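Local coordinates for arginine kinase (Cydia pomonella granulosis virus, PDB 6VVG), which is probably a serine/threonine protein kinase, PK-1, that binds ATP and here holds AMP in the cleft between its two lobes, at residues N72-H77 with D92-G97; L144-Y149 with V158-L163; N250-R255 with H274-F279. All coordinates share one frame; numbering follows the deposited sequence.

Contact 1: N72-H77 with D92-G97; sequences NFIKLH and DYVSDG. With AMP (adenosine monophosphate), chain C.
The imidazole of His-77 meets Asp-92 at its edge: NE2 donates to OD1 over 2.7 Å, nearly in the ring plane, but comes down on the carboxylate from well above its plane, 50° out of it. Asp-92 OD1 also forms a salt bridge with Lys-44, and His-77 ND1 is hydrogen-bonded to Asp-83 of the second subunit. AMP C2 stands over the centre of one face of the Tyr-93 ring, 3.6 Å above its plane. OD2 of Asp-92 lies across the start of the Lys-75 chain, 3.4 Å from CG, and a water bonded to OD2 links it to both N and NZ of Lys-75. The backbones add a weak bond from Asp-92 N to Lys-75 O (3.3 Å). On the ligand side, chi1 of -55° sets Ile-74 CG1 beside the backbone N and carries CD1 to Val-94 CG2 at 4.0 Å and AMP N6 at 3.3 Å. Val-94 N donates to AMP N1 over 3.2 Å, and AMP N6 reaches Asp-92 O, a short but weak bond of 2.6 Å bent to 117°. This two-point recognition of adenine by Asp-92 O and Val-94 N is the signature of the protein kinase hinge.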
loop_
_atom_site.group_PDB
_atom_site.type_symbol
_atom_site.label_atom_id
_atom_site.label_comp_id
_atom_site.label_asym_id
_atom_site.label_seq_id
_atom_site.Cartn_x
_atom_site.Cartn_y
_atom_site.Cartn_z
ATOM N N ASN A 72 13.347 -3.882 14.006
ATOM C CA ASN A 72 14.122 -2.830 13.362
ATOM C C ASN A 72 13.251 -1.798 12.650
ATOM O O ASN A 72 13.784 -0.922 11.960
ATOM C CB ASN A 72 15.119 -3.451 12.385
ATOM C CG ASN A 72 16.042 -4.449 13.058
ATOM O OD1 ASN A 72 15.974 -5.651 12.801
ATOM N ND2 ASN A 72 16.905 -3.951 13.937
ATOM N N PHE A 73 11.934 -1.881 12.804
ATOM C CA PHE A 73 11.000 -0.864 12.343
ATOM C C PHE A 73 10.315 -0.245 13.556
ATOM O O PHE A 73 10.504 -0.685 14.693
ATOM C CB PHE A 73 9.990 -1.461 11.358
ATOM C CG PHE A 73 10.596 -1.824 10.028
ATOM C CD1 PHE A 73 11.162 -3.072 9.827
ATOM C CD2 PHE A 73 10.618 -0.910 8.986
ATOM C CE1 PHE A 73 11.725 -3.409 8.610
ATOM C CE2 PHE A 73 11.181 -1.242 7.763
ATOM C CZ PHE A 73 11.738 -2.492 7.578
ATOM N N ILE A 74 9.529 0.801 13.313
ATOM C CA ILE A 74 8.994 1.653 14.371
ATOM C C ILE A 74 7.498 1.400 14.502
ATOM O O ILE A 74 6.755 1.495 13.517
ATOM C CB ILE A 74 9.296 3.136 14.092
ATOM C CG1 ILE A 74 10.808 3.313 13.900
ATOM C CG2 ILE A 74 8.780 4.004 15.214
ATOM C CD1 ILE A 74 11.300 4.739 13.920
ATOM N N LYS A 75 7.060 1.084 15.718
ATOM C CA LYS A 75 5.658 0.760 15.945
ATOM C C LYS A 75 4.797 2.018 15.871
ATOM O O LYS A 75 5.153 3.070 16.411
ATOM C CB LYS A 75 5.464 0.097 17.311
ATOM C CG LYS A 75 6.601 -0.791 17.795
ATOM C CD LYS A 75 6.635 -2.124 17.070
ATOM C CE LYS A 75 7.877 -2.924 17.458
ATOM N NZ LYS A 75 9.103 -2.079 17.619
ATOM N N LEU A 76 3.649 1.901 15.210
ATOM C CA LEU A 76 2.673 2.980 15.120
ATOM C C LEU A 76 1.578 2.745 16.153
ATOM O O LEU A 76 0.902 1.712 16.122
ATOM C CB LEU A 76 2.072 3.058 13.719
ATOM C CG LEU A 76 1.055 4.177 13.493
ATOM C CD1 LEU A 76 1.766 5.521 13.432
ATOM C CD2 LEU A 76 0.245 3.935 12.228
ATOM N N HIS A 77 1.391 3.709 17.053
ATOM C CA HIS A 77 0.427 3.556 18.135
ATOM C C HIS A 77 -0.927 4.161 17.782
ATOM O O HIS A 77 -1.966 3.538 18.017
ATOM C CB HIS A 77 0.988 4.185 19.409
ATOM C CG HIS A 77 2.053 3.361 20.058
ATOM N ND1 HIS A 77 1.799 2.117 20.594
ATOM C CD2 HIS A 77 3.377 3.584 20.233
ATOM C CE1 HIS A 77 2.918 1.616 21.085
ATOM N NE2 HIS A 77 3.889 2.488 20.883
ATOM N N ASP A 92 6.537 5.272 18.452
ATOM C CA ASP A 92 7.538 5.179 19.503
ATOM C C ASP A 92 8.682 6.154 19.240
ATOM O O ASP A 92 9.004 6.471 18.091
ATOM C CB ASP A 92 8.105 3.760 19.587
ATOM C CG ASP A 92 7.232 2.817 20.388
ATOM O OD1 ASP A 92 6.482 3.284 21.269
ATOM O OD2 ASP A 92 7.310 1.597 20.139
ATOM N N TYR A 93 9.292 6.637 20.324
ATOM C CA TYR A 93 10.619 7.242 20.282
ATOM C C TYR A 93 11.626 6.127 20.536
ATOM O O TYR A 93 11.595 5.501 21.600
ATOM C CB TYR A 93 10.754 8.348 21.332
ATOM C CG TYR A 93 12.074 9.094 21.284
ATOM C CD1 TYR A 93 13.255 8.483 21.686
ATOM C CD2 TYR A 93 12.137 10.407 20.833
ATOM C CE1 TYR A 93 14.461 9.155 21.637
ATOM C CE2 TYR A 93 13.340 11.088 20.786
ATOM C CZ TYR A 93 14.498 10.457 21.188
ATOM O OH TYR A 93 15.700 11.128 21.144
ATOM N N VAL A 94 12.504 5.863 19.568
ATOM C CA VAL A 94 13.417 4.735 19.662
ATOM C C VAL A 94 14.861 5.161 19.901
ATOM O O VAL A 94 15.606 4.423 20.558
ATOM C CB VAL A 94 13.319 3.836 18.411
ATOM C CG1 VAL A 94 11.931 3.210 18.306
ATOM C CG2 VAL A 94 13.656 4.630 17.159
ATOM N N SER A 95 15.287 6.311 19.385
ATOM C CA SER A 95 16.681 6.708 19.536
ATOM C C SER A 95 16.840 8.177 19.182
ATOM O O SER A 95 16.060 8.733 18.402
ATOM C CB SER A 95 17.599 5.854 18.652
ATOM O OG SER A 95 18.956 6.245 18.777
ATOM N N ASP A 96 17.871 8.789 19.762
ATOM C CA ASP A 96 18.215 10.176 19.489
ATOM C C ASP A 96 19.191 10.331 18.329
ATOM O O ASP A 96 19.356 11.448 17.826
ATOM C CB ASP A 96 18.828 10.824 20.737
ATOM C CG ASP A 96 20.153 10.190 21.134
ATOM O OD1 ASP A 96 20.181 8.959 21.333
ATOM O OD2 ASP A 96 21.168 10.913 21.244
ATOM N N GLY A 97 19.847 9.251 17.897
ATOM C CA GLY A 97 20.909 9.330 16.919
ATOM C C GLY A 97 20.568 8.614 15.621
ATOM O O GLY A 97 19.549 7.923 15.504
HETATM P P AMP C . 11.545 11.597 10.078
HETATM O O1P AMP C . 12.312 12.134 8.890
HETATM O O2P AMP C . 12.274 10.377 10.586
HETATM O O3P AMP C . 10.102 11.434 9.665
HETATM O "O5'" AMP C . 11.562 12.670 11.255
HETATM C "C5'" AMP C . 12.553 13.684 11.304
HETATM C "C4'" AMP C . 13.603 13.395 12.351
HETATM O "O4'" AMP C . 12.972 13.175 13.643
HETATM C "C3'" AMP C . 14.438 12.141 12.142
HETATM O "O3'" AMP C . 15.473 12.315 11.189
HETATM C "C2'" AMP C . 14.941 11.861 13.549
HETATM O "O2'" AMP C . 15.980 12.763 13.902
HETATM C "C1'" AMP C . 13.696 12.200 14.369
HETATM N N9 AMP C . 12.835 11.016 14.537
HETATM C C8 AMP C . 11.951 10.604 13.624
HETATM N N7 AMP C . 11.360 9.503 14.090
HETATM C C5 AMP C . 11.883 9.233 15.294
HETATM C C6 AMP C . 11.629 8.223 16.191
HETATM N N6 AMP C . 10.716 7.098 16.169
HETATM N N1 AMP C . 12.291 8.168 17.337
HETATM C C2 AMP C . 13.220 9.114 17.619
HETATM N N3 AMP C . 13.474 10.110 16.738
HETATM C C4 AMP C . 12.800 10.163 15.573
HETATM O O HOH W 1 9.168 1.085 17.737
#

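Contact 2: L144-Y149 with V158-L163. With AMP (adenosine monophosphate), chain C.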
loop_
_atom_site.group_PDB
_atom_site.type_symbol
_atom_site.label_atom_id
_atom_site.label_comp_id
_atom_site.label_asym_id
_atom_site.label_seq_id
_atom_site.Cartn_x
_atom_site.Cartn_y
_atom_site.Cartn_z
ATOM N N LEU A 144 21.343 7.695 5.444
ATOM C CA LEU A 144 21.868 7.791 6.801
ATOM C C LEU A 144 20.850 8.405 7.755
ATOM O O LEU A 144 20.648 7.915 8.870
ATOM C CB LEU A 144 23.152 8.621 6.799
ATOM C CG LEU A 144 24.275 8.170 5.865
ATOM C CD1 LEU A 144 25.369 9.215 5.759
ATOM C CD2 LEU A 144 24.833 6.851 6.375
ATOM N N GLU A 145 20.200 9.487 7.329
ATOM C CA GLU A 145 19.304 10.221 8.210
ATOM C C GLU A 145 18.046 9.434 8.564
ATOM O O GLU A 145 17.359 9.790 9.527
ATOM C CB GLU A 145 18.929 11.550 7.551
ATOM C CG GLU A 145 20.117 12.476 7.280
ATOM C CD GLU A 145 20.862 12.141 5.994
ATOM O OE1 GLU A 145 20.574 11.090 5.388
ATOM O OE2 GLU A 145 21.745 12.929 5.593
ATOM N N ASN A 146 17.733 8.373 7.821
ATOM C CA ASN A 146 16.563 7.551 8.097
ATOM C C ASN A 146 16.925 6.217 8.743
ATOM O O ASN A 146 16.095 5.301 8.769
ATOM C CB ASN A 146 15.768 7.317 6.812
ATOM C CG ASN A 146 15.041 8.558 6.347
ATOM O OD1 ASN A 146 14.787 9.469 7.133
ATOM N ND2 ASN A 146 14.701 8.603 5.063
ATOM N N LEU A 147 18.142 6.088 9.261
ATOM C CA LEU A 147 18.609 4.877 9.934
ATOM C C LEU A 147 19.040 5.304 11.336
ATOM O O LEU A 147 20.179 5.727 11.552
ATOM C CB LEU A 147 19.738 4.215 9.152
ATOM C CG LEU A 147 19.333 3.877 7.714
ATOM C CD1 LEU A 147 20.501 3.349 6.902
ATOM C CD2 LEU A 147 18.178 2.868 7.701
ATOM N N LEU A 148 18.111 5.213 12.284
ATOM C CA LEU A 148 18.371 5.630 13.654
ATOM C C LEU A 148 19.239 4.595 14.360
ATOM O O LEU A 148 19.076 3.389 14.162
ATOM C CB LEU A 148 17.054 5.827 14.404
ATOM C CG LEU A 148 15.951 6.577 13.652
ATOM C CD1 LEU A 148 14.760 6.880 14.565
ATOM C CD2 LEU A 148 16.487 7.864 13.025
ATOM N N TYR A 149 20.168 5.080 15.185
ATOM C CA TYR A 149 21.188 4.249 15.815
ATOM C C TYR A 149 21.910 5.098 16.854
ATOM O O TYR A 149 22.206 6.268 16.602
ATOM C CB TYR A 149 22.178 3.711 14.764
ATOM C CG TYR A 149 23.277 2.810 15.296
ATOM C CD1 TYR A 149 24.427 3.343 15.858
ATOM C CD2 TYR A 149 23.170 1.426 15.214
ATOM C CE1 TYR A 149 25.435 2.526 16.338
ATOM C CE2 TYR A 149 24.174 0.601 15.692
ATOM C CZ TYR A 149 25.305 1.158 16.252
ATOM O OH TYR A 149 26.308 0.343 16.728
ATOM N N VAL A 158 14.953 1.435 11.019
ATOM C CA VAL A 158 14.559 2.068 9.763
ATOM C C VAL A 158 13.348 2.949 10.034
ATOM O O VAL A 158 12.397 2.521 10.699
ATOM C CB VAL A 158 14.244 1.009 8.697
ATOM C CG1 VAL A 158 14.037 1.660 7.338
ATOM C CG2 VAL A 158 15.352 -0.036 8.641
ATOM N N CYS A 159 13.367 4.176 9.515
ATOM C CA CYS A 159 12.288 5.118 9.778
ATOM C C CYS A 159 11.936 5.902 8.519
ATOM O O CYS A 159 12.586 5.787 7.477
ATOM C CB CYS A 159 12.655 6.081 10.918
ATOM S SG CYS A 159 13.743 7.455 10.441
ATOM N N ASP A 160 10.876 6.705 8.642
ATOM C CA ASP A 160 10.355 7.565 7.575
ATOM C C ASP A 160 9.948 6.755 6.339
ATOM O O ASP A 160 10.627 6.734 5.311
ATOM C CB ASP A 160 11.343 8.668 7.182
ATOM C CG ASP A 160 10.661 9.794 6.407
ATOM O OD1 ASP A 160 9.507 9.589 5.967
ATOM O OD2 ASP A 160 11.260 10.875 6.240
ATOM N N TYR A 161 8.835 6.047 6.483
ATOM C CA TYR A 161 8.231 5.309 5.380
ATOM C C TYR A 161 7.366 6.190 4.472
ATOM O O TYR A 161 6.536 5.665 3.721
ATOM C CB TYR A 161 7.417 4.144 5.946
ATOM C CG TYR A 161 8.058 3.531 7.183
ATOM C CD1 TYR A 161 9.426 3.288 7.234
ATOM C CD2 TYR A 161 7.299 3.211 8.303
ATOM C CE1 TYR A 161 10.018 2.744 8.358
ATOM C CE2 TYR A 161 7.880 2.660 9.427
ATOM C CZ TYR A 161 9.242 2.430 9.450
ATOM O OH TYR A 161 9.830 1.888 10.566
ATOM N N GLY A 162 7.579 7.508 4.488
ATOM C CA GLY A 162 6.732 8.421 3.740
ATOM C C GLY A 162 6.937 8.398 2.238
ATOM O O GLY A 162 6.078 8.895 1.501
ATOM N N LEU A 163 8.052 7.845 1.763
ATOM C CA LEU A 163 8.304 7.715 0.334
ATOM C C LEU A 163 8.212 6.270 -0.139
ATOM O O LEU A 163 8.630 5.966 -1.263
ATOM C CB LEU A 163 9.674 8.294 -0.018
ATOM C CG LEU A 163 9.812 9.813 0.081
ATOM C CD1 LEU A 163 11.171 10.264 -0.444
ATOM C CD2 LEU A 163 8.699 10.527 -0.670
HETATM P P AMP C . 11.545 11.597 10.078
HETATM O O1P AMP C . 12.312 12.134 8.890
HETATM O O2P AMP C . 12.274 10.377 10.586
HETATM O O3P AMP C . 10.102 11.434 9.665
HETATM O "O5'" AMP C . 11.562 12.670 11.255
HETATM C "C5'" AMP C . 12.553 13.684 11.304
HETATM C "C4'" AMP C . 13.603 13.395 12.351
HETATM O "O4'" AMP C . 12.972 13.175 13.643
HETATM C "C3'" AMP C . 14.438 12.141 12.142
HETATM O "O3'" AMP C . 15.473 12.315 11.189
HETATM C "C2'" AMP C . 14.941 11.861 13.549
HETATM O "O2'" AMP C . 15.980 12.763 13.902
HETATM C "C1'" AMP C . 13.696 12.200 14.369
HETATM N N9 AMP C . 12.835 11.016 14.537
HETATM C C8 AMP C . 11.951 10.604 13.624
HETATM N N7 AMP C . 11.360 9.503 14.090
HETATM C C5 AMP C . 11.883 9.233 15.294
HETATM C C6 AMP C . 11.629 8.223 16.191
HETATM N N6 AMP C . 10.716 7.098 16.169
HETATM N N1 AMP C . 12.291 8.168 17.337
HETATM C C2 AMP C . 13.220 9.114 17.619
HETATM N N3 AMP C . 13.474 10.110 16.738
HETATM C C4 AMP C . 12.800 10.163 15.573
#
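Asn-146, which follows Glu-145 and its ribose-facing carbonyl, carries most of the join with Cys-159 and Asp-160. Its O accepts from Cys-159 N over 3.0 Å. Its side chain crosses that of Asp-160, OD1 packing on Asp-160 CB at 3.5 Å, with the amide and carboxylate planes 68° apart. The amide nitrogen ND2 is held by Asp-141 O, which fixes how the group is turned. Leu-147 and Val-158 form an antiparallel non-hydrogen-bonded pair; their side chains lie side by side and point the same way, Leu-147 CD2 4.2 Å from Val-158 CG2. Leu-148 divides its methyls: CD2 touches Cys-159 SG at 3.8 Å, while CD1 lies 3.8 Å from C6 of the adenine, forming part of the floor of its pocket.

Across from these residues, Cys-159 SG comes within 3.3 Å of AMP O2P, and Asp-160 OD2 stands 3.1 Å from O1P of the same phosphate, a close approach of two oxygens with Lys-49 nearby. Asp-160, Tyr-161 and Gly-162 occupy the place of the kinase DFG motif. OD1 of the aspartate accepts from Gly-162 N in an Asx turn and has a long, weak ion pair with Lys-49, while Tyr-161 OH donates to Val-158 O over 2.6 Å. The aspartate turned to the phosphate and Tyr-161 lodged against helix 59-66, on Glu-60 and Val-63, are together consistent with a DFG-in arrangement. The short hairpin rests on helix 115-133 through Leu-125, which both Leu-147 and Val-158 touch, and on helix 192-208 through Val-202, a partner of Leu-147.

Contact 3: N250-R255 with H274-F279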
loop_
_atom_site.group_PDB
_atom_site.type_symbol
_atom_site.label_atom_id
_atom_site.label_comp_id
_atom_site.label_asym_id
_atom_site.label_seq_id
_atom_site.Cartn_x
_atom_site.Cartn_y
_atom_site.Cartn_z
ATOM N N ASN A 250 35.937 -3.703 1.085
ATOM C CA ASN A 250 36.059 -2.974 -0.170
ATOM C C ASN A 250 35.348 -3.713 -1.295
ATOM O O ASN A 250 34.558 -3.119 -2.032
ATOM C CB ASN A 250 37.530 -2.750 -0.508
ATOM C CG ASN A 250 38.085 -1.498 0.140
ATOM O OD1 ASN A 250 37.686 -0.381 -0.197
ATOM N ND2 ASN A 250 39.000 -1.676 1.082
ATOM N N ASP A 251 35.586 -5.020 -1.421
ATOM C CA ASP A 251 34.912 -5.782 -2.468
ATOM C C ASP A 251 33.398 -5.684 -2.340
ATOM O O ASP A 251 32.687 -5.687 -3.353
ATOM C CB ASP A 251 35.352 -7.245 -2.423
ATOM C CG ASP A 251 35.007 -7.995 -3.691
ATOM O OD1 ASP A 251 35.582 -7.670 -4.750
ATOM O OD2 ASP A 251 34.153 -8.903 -3.631
ATOM N N PHE A 252 32.890 -5.588 -1.110
ATOM C CA PHE A 252 31.451 -5.458 -0.906
ATOM C C PHE A 252 30.919 -4.183 -1.549
ATOM O O PHE A 252 29.966 -4.223 -2.335
ATOM C CB PHE A 252 31.136 -5.487 0.592
ATOM C CG PHE A 252 29.667 -5.433 0.909
ATOM C CD1 PHE A 252 28.845 -6.518 0.643
ATOM C CD2 PHE A 252 29.109 -4.298 1.476
ATOM C CE1 PHE A 252 27.492 -6.469 0.934
ATOM C CE2 PHE A 252 27.756 -4.244 1.767
ATOM C CZ PHE A 252 26.949 -5.331 1.499
ATOM N N VAL A 253 31.530 -3.036 -1.241
ATOM C CA VAL A 253 30.963 -1.776 -1.711
ATOM C C VAL A 253 31.152 -1.635 -3.216
ATOM O O VAL A 253 30.286 -1.089 -3.913
ATOM C CB VAL A 253 31.555 -0.580 -0.941
ATOM C CG1 VAL A 253 31.277 -0.730 0.555
ATOM C CG2 VAL A 253 33.042 -0.436 -1.208
ATOM N N ARG A 254 32.272 -2.131 -3.748
ATOM C CA ARG A 254 32.438 -2.120 -5.199
ATOM C C ARG A 254 31.263 -2.820 -5.873
ATOM O O ARG A 254 30.631 -2.277 -6.787
ATOM C CB ARG A 254 33.741 -2.809 -5.619
ATOM C CG ARG A 254 35.000 -2.416 -4.877
ATOM C CD ARG A 254 35.430 -0.969 -5.145
ATOM N NE ARG A 254 36.877 -0.812 -5.001
ATOM C CZ ARG A 254 37.651 -0.160 -5.862
ATOM N NH1 ARG A 254 38.958 -0.079 -5.654
ATOM N NH2 ARG A 254 37.116 0.427 -6.924
ATOM N N ARG A 255 30.973 -4.052 -5.440
ATOM C CA ARG A 255 29.924 -4.850 -6.063
ATOM C C ARG A 255 28.536 -4.348 -5.699
ATOM O O ARG A 255 27.595 -4.560 -6.469
ATOM C CB ARG A 255 30.092 -6.323 -5.672
ATOM C CG ARG A 255 31.431 -6.903 -6.139
ATOM C CD ARG A 255 31.583 -8.404 -5.888
ATOM N NE ARG A 255 32.881 -8.883 -6.368
ATOM C CZ ARG A 255 33.061 -9.546 -7.506
ATOM N NH1 ARG A 255 32.025 -9.831 -8.283
ATOM N NH2 ARG A 255 34.278 -9.934 -7.865
ATOM N N HIS A 274 27.596 -12.375 0.386
ATOM C CA HIS A 274 28.927 -11.864 0.094
ATOM C C HIS A 274 29.858 -12.117 1.279
ATOM O O HIS A 274 29.428 -12.035 2.434
ATOM C CB HIS A 274 28.876 -10.369 -0.214
ATOM C CG HIS A 274 30.181 -9.812 -0.688
ATOM N ND1 HIS A 274 31.145 -9.334 0.173
ATOM C CD2 HIS A 274 30.690 -9.676 -1.934
ATOM C CE1 HIS A 274 32.189 -8.920 -0.523
ATOM N NE2 HIS A 274 31.938 -9.119 -1.804
ATOM N N PRO A 275 31.137 -12.432 1.026
ATOM C CA PRO A 275 32.053 -12.709 2.150
ATOM C C PRO A 275 31.992 -11.678 3.263
ATOM O O PRO A 275 32.027 -12.049 4.441
ATOM C CB PRO A 275 33.429 -12.732 1.468
ATOM C CG PRO A 275 33.124 -13.323 0.095
ATOM C CD PRO A 275 31.777 -12.678 -0.285
ATOM N N PHE A 276 31.890 -10.391 2.926
ATOM C CA PHE A 276 31.895 -9.359 3.957
ATOM C C PHE A 276 30.843 -9.626 5.024
ATOM O O PHE A 276 31.103 -9.457 6.219
ATOM C CB PHE A 276 31.655 -7.989 3.329
ATOM C CG PHE A 276 31.637 -6.864 4.323
ATOM C CD1 PHE A 276 32.711 -6.658 5.165
ATOM C CD2 PHE A 276 30.544 -6.013 4.414
ATOM C CE1 PHE A 276 32.707 -5.622 6.079
ATOM C CE2 PHE A 276 30.533 -4.976 5.331
ATOM C CZ PHE A 276 31.617 -4.782 6.164
ATOM N N LEU A 277 29.648 -10.036 4.611
ATOM C CA LEU A 277 28.539 -10.239 5.533
ATOM C C LEU A 277 28.492 -11.649 6.106
ATOM O O LEU A 277 27.617 -11.936 6.929
ATOM C CB LEU A 277 27.219 -9.919 4.829
ATOM C CG LEU A 277 27.146 -8.512 4.232
ATOM C CD1 LEU A 277 25.744 -8.216 3.711
ATOM C CD2 LEU A 277 27.571 -7.458 5.249
ATOM N N CYS A 278 29.405 -12.525 5.701
ATOM C CA CYS A 278 29.495 -13.878 6.228
ATOM C C CYS A 278 30.566 -13.950 7.309
ATOM O O CYS A 278 31.455 -13.101 7.398
ATOM C CB CYS A 278 29.801 -14.869 5.105
ATOM S SG CYS A 278 28.477 -14.967 3.875
ATOM N N PHE A 279 30.462 -14.981 8.140
ATOM C CA PHE A 279 31.348 -15.122 9.288
ATOM C C PHE A 279 32.222 -16.366 9.181
ATOM O O PHE A 279 32.743 -16.852 10.186
ATOM C CB PHE A 279 30.528 -15.172 10.581
#
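Phe-252 is the hub of an aromatic cluster, its ring edge turned toward the face of His-274 in an offset edge-to-face pair with planes at 62° and centroids 5.4 Å apart. Phe-252 CA sits over that same imidazole face, 3.9 Å from the centroid, as a CH-pi contact, while CD of Pro-275 covers the opposite face. With CG anti to the backbone N (chi1 -177°), the ring of Phe-252 is carried toward His-274 and Phe-276, and CD2 of Phe-276 lies over one face of the Phe-252 ring, the planes oblique at 40°. CD1 of Leu-277 meets CE1 of Phe-252 at 3.7 Å, the two side chains crossing at about a right angle. His-274, Pro-275 and Phe-276 make up the His-Pro-Phe sequence common near the end of protein kinase domains, here folded against helix 247-256 in the C-terminal lobe. Both nitrogens of the imidazole are engaged, which fixes its rotation: ND1 accepts from Phe-276 N over 3.0 Å, and NE2 donates to Asp-251 OD2 over 2.9 Å, arriving on the anti side of the carboxylate. One turn along the helix, Arg-255 NE forms a salt bridge with Asp-251 OD2 at 3.0 Å, with weak hydrogen bonds to both carboxylate oxygens.

How the contacts relate
Contacts 1, 2 and 3 follow one another along the chain, all within the kinase domain. Contacts 1 and 2 have centres only about 10 Å apart and share the AMP site. Contact 1 lies where the chain enters strand 76-82 beside the exit of strand 87-92 into the hinge, and contact 2 at the two-stranded hairpin; probable backbone bonds Asn-72 O to Val-158 N and Gly-97 O to Tyr-149 N join them, so hinge and hairpin enclose the nucleotide together. Contact 3 is set apart, its centre about 23 Å from that of contact 2 and 29 Å from that of contact 1. Helix 115-133 runs past all three contacts, and 192-208 past 2 and 3, tying the nucleotide site to the far end of the helical lobe.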